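Long-range contact in uncharacterized protein (Bacteroides eggerthii DSM 20697, PDB 4ECO), which is of unknown function but is built as a leucine-rich repeat solenoid, a fold that commonly serves protein binding: residues 105-110 with 203-208. Numbering follows the deposited sequence.
Sequences TELEVL and MRLTKL
Lys207 has CG anti to its own carbonyl carbon (chi1 -61°) and an extended chain beyond, which carries it outward past the Thr105 carbonyl to the carboxylate of Glu106; the glutamate, bent at chi2 (-44°), swings its carboxylate back to meet it. The two side chains run side by side in the same direction, and Lys207 NZ donates to the syn lone pair of Glu106 OE1 at 3.0 Å, a hydrogen-bonded salt bridge. On the way the lysine methylenes cover a carbonyl, with CG 3.6 Å from Thr105 O. At one end of the contact Thr105 CG2 meets the Arg204 guanidinium obliquely, 3.4 Å from NH1; that group is held by Glu241 and by the carbonyl of Gly102. Beneath the polar side lie leucines: Leu107 CD2 packs alongside Leu205 CD1 at 3.8 Å, and Leu208 CD1 reaches Leu110 CB at 3.7 Å. Leu107 and Leu110 also touch Leu86 of strand 83-87, so the apolar layer continues onto that strand, the parallel neighbour of 109-111 on the side away from 210-214. Leu208 closes a type I turn begun at Leu205, and its CA makes a CA-H...O contact with Leu107 O (3.4 Å). Both segments lead into neighbouring parallel strands, 109-111 and 210-214. The chemistry thus divides by side: leucines fill the repeat interior, while the Glu106–Lys207 pair, with its exposed lysine, probably adds charge attraction at the surface.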
loop_
_atom_site.group_PDB
_atom_site.type_symbol
_atom_site.label_atom_id
_atom_site.label_comp_id
_atom_site.label_asym_id
_atom_site.label_seq_id
_atom_site.Cartn_x
_atom_site.Cartn_y
_atom_site.Cartn_z
ATOM N N THR A 105 -26.357 11.753 -22.362
ATOM C CA THR A 105 -27.022 11.794 -21.053
ATOM C C THR A 105 -27.216 10.399 -20.409
ATOM O O THR A 105 -27.520 10.323 -19.211
ATOM C CB THR A 105 -28.362 12.501 -21.186
ATOM O OG1 THR A 105 -29.126 11.912 -22.251
ATOM C CG2 THR A 105 -28.195 14.000 -21.376
ATOM N N GLU A 106 -26.993 9.319 -21.161
ATOM C CA GLU A 106 -27.161 7.970 -20.618
ATOM C C GLU A 106 -25.859 7.458 -20.049
ATOM O O GLU A 106 -25.815 6.330 -19.533
ATOM C CB GLU A 106 -27.710 6.982 -21.674
ATOM C CG GLU A 106 -29.107 7.330 -22.162
ATOM C CD GLU A 106 -30.108 7.729 -21.090
ATOM O OE1 GLU A 106 -30.248 6.971 -20.103
ATOM O OE2 GLU A 106 -30.750 8.798 -21.234
ATOM N N LEU A 107 -24.798 8.295 -20.141
ATOM C CA LEU A 107 -23.430 8.025 -19.685
ATOM C C LEU A 107 -23.386 7.796 -18.174
ATOM O O LEU A 107 -23.881 8.635 -17.398
ATOM C CB LEU A 107 -22.550 9.215 -20.070
ATOM C CG LEU A 107 -21.093 9.021 -20.427
ATOM C CD1 LEU A 107 -20.883 7.915 -21.417
ATOM C CD2 LEU A 107 -20.555 10.276 -21.043
ATOM N N GLU A 108 -22.872 6.611 -17.775
ATOM C CA GLU A 108 -22.671 6.181 -16.387
ATOM C C GLU A 108 -21.196 6.254 -16.041
ATOM O O GLU A 108 -20.853 6.678 -14.955
ATOM C CB GLU A 108 -23.198 4.759 -16.146
ATOM C CG GLU A 108 -24.703 4.597 -16.022
ATOM C CD GLU A 108 -25.146 3.154 -15.801
ATOM O OE1 GLU A 108 -24.541 2.469 -14.941
ATOM O OE2 GLU A 108 -26.095 2.704 -16.490
ATOM N N VAL A 109 -20.312 5.858 -16.968
ATOM C CA VAL A 109 -18.867 5.910 -16.737
ATOM C C VAL A 109 -18.206 6.797 -17.798
ATOM O O VAL A 109 -18.615 6.796 -18.952
ATOM C CB VAL A 109 -18.206 4.498 -16.655
ATOM C CG1 VAL A 109 -18.866 3.643 -15.560
ATOM C CG2 VAL A 109 -18.240 3.762 -17.992
ATOM N N LEU A 110 -17.194 7.569 -17.387
ATOM C CA LEU A 110 -16.418 8.470 -18.243
ATOM C C LEU A 110 -14.968 8.570 -17.782
ATOM O O LEU A 110 -14.713 8.934 -16.630
ATOM C CB LEU A 110 -17.059 9.863 -18.242
ATOM C CG LEU A 110 -16.390 10.965 -19.063
ATOM C CD1 LEU A 110 -16.436 10.669 -20.589
ATOM C CD2 LEU A 110 -17.062 12.290 -18.777
HETATM N N MSE A 203 -22.087 18.558 -16.385
HETATM C CA MSE A 203 -23.226 18.797 -15.466
HETATM C C MSE A 203 -24.567 18.303 -16.031
HETATM O O MSE A 203 -25.568 18.272 -15.304
HETATM C CB MSE A 203 -23.390 20.293 -15.181
HETATM C CG MSE A 203 -22.212 20.984 -14.530
HETATM SE SE MSE A 203 -22.739 22.843 -14.252
HETATM C CE MSE A 203 -21.003 23.630 -13.843
ATOM N N ARG A 204 -24.617 18.036 -17.353
ATOM C CA ARG A 204 -25.820 17.544 -18.000
ATOM C C ARG A 204 -25.932 16.029 -17.821
ATOM O O ARG A 204 -27.050 15.503 -17.817
ATOM C CB ARG A 204 -25.839 17.925 -19.483
ATOM C CG ARG A 204 -27.241 17.902 -20.091
ATOM C CD ARG A 204 -27.255 18.668 -21.385
ATOM N NE ARG A 204 -28.570 18.709 -22.020
ATOM C CZ ARG A 204 -28.998 17.832 -22.922
ATOM N NH1 ARG A 204 -28.219 16.830 -23.308
ATOM N NH2 ARG A 204 -30.205 17.957 -23.456
ATOM N N LEU A 205 -24.792 15.335 -17.632
ATOM C CA LEU A 205 -24.729 13.872 -17.477
ATOM C C LEU A 205 -25.122 13.491 -16.050
ATOM O O LEU A 205 -24.290 13.059 -15.251
ATOM C CB LEU A 205 -23.321 13.343 -17.844
ATOM C CG LEU A 205 -22.643 13.975 -19.076
ATOM C CD1 LEU A 205 -21.214 13.538 -19.196
ATOM C CD2 LEU A 205 -23.423 13.727 -20.356
ATOM N N THR A 206 -26.415 13.653 -15.738
ATOM C CA THR A 206 -26.975 13.422 -14.402
ATOM C C THR A 206 -26.962 11.932 -14.016
ATOM O O THR A 206 -27.240 11.628 -12.853
ATOM C CB THR A 206 -28.409 13.997 -14.289
ATOM O OG1 THR A 206 -29.279 13.345 -15.220
ATOM C CG2 THR A 206 -28.456 15.517 -14.497
ATOM N N LYS A 207 -26.616 11.013 -14.954
ATOM C CA LYS A 207 -26.580 9.575 -14.664
ATOM C C LYS A 207 -25.136 9.090 -14.415
ATOM O O LYS A 207 -24.944 7.917 -14.067
ATOM C CB LYS A 207 -27.241 8.761 -15.800
ATOM C CG LYS A 207 -28.705 9.099 -16.004
ATOM C CD LYS A 207 -29.451 8.052 -16.790
ATOM C CE LYS A 207 -30.869 8.519 -17.002
ATOM N NZ LYS A 207 -31.747 7.428 -17.493
ATOM N N LEU A 208 -24.136 10.002 -14.549
ATOM C CA LEU A 208 -22.704 9.734 -14.378
ATOM C C LEU A 208 -22.422 9.180 -12.986
ATOM O O LEU A 208 -22.858 9.759 -12.002
ATOM C CB LEU A 208 -21.871 11.012 -14.634
ATOM C CG LEU A 208 -20.403 10.837 -15.048
ATOM C CD1 LEU A 208 -20.277 10.039 -16.357
ATOM C CD2 LEU A 208 -19.709 12.186 -15.194
#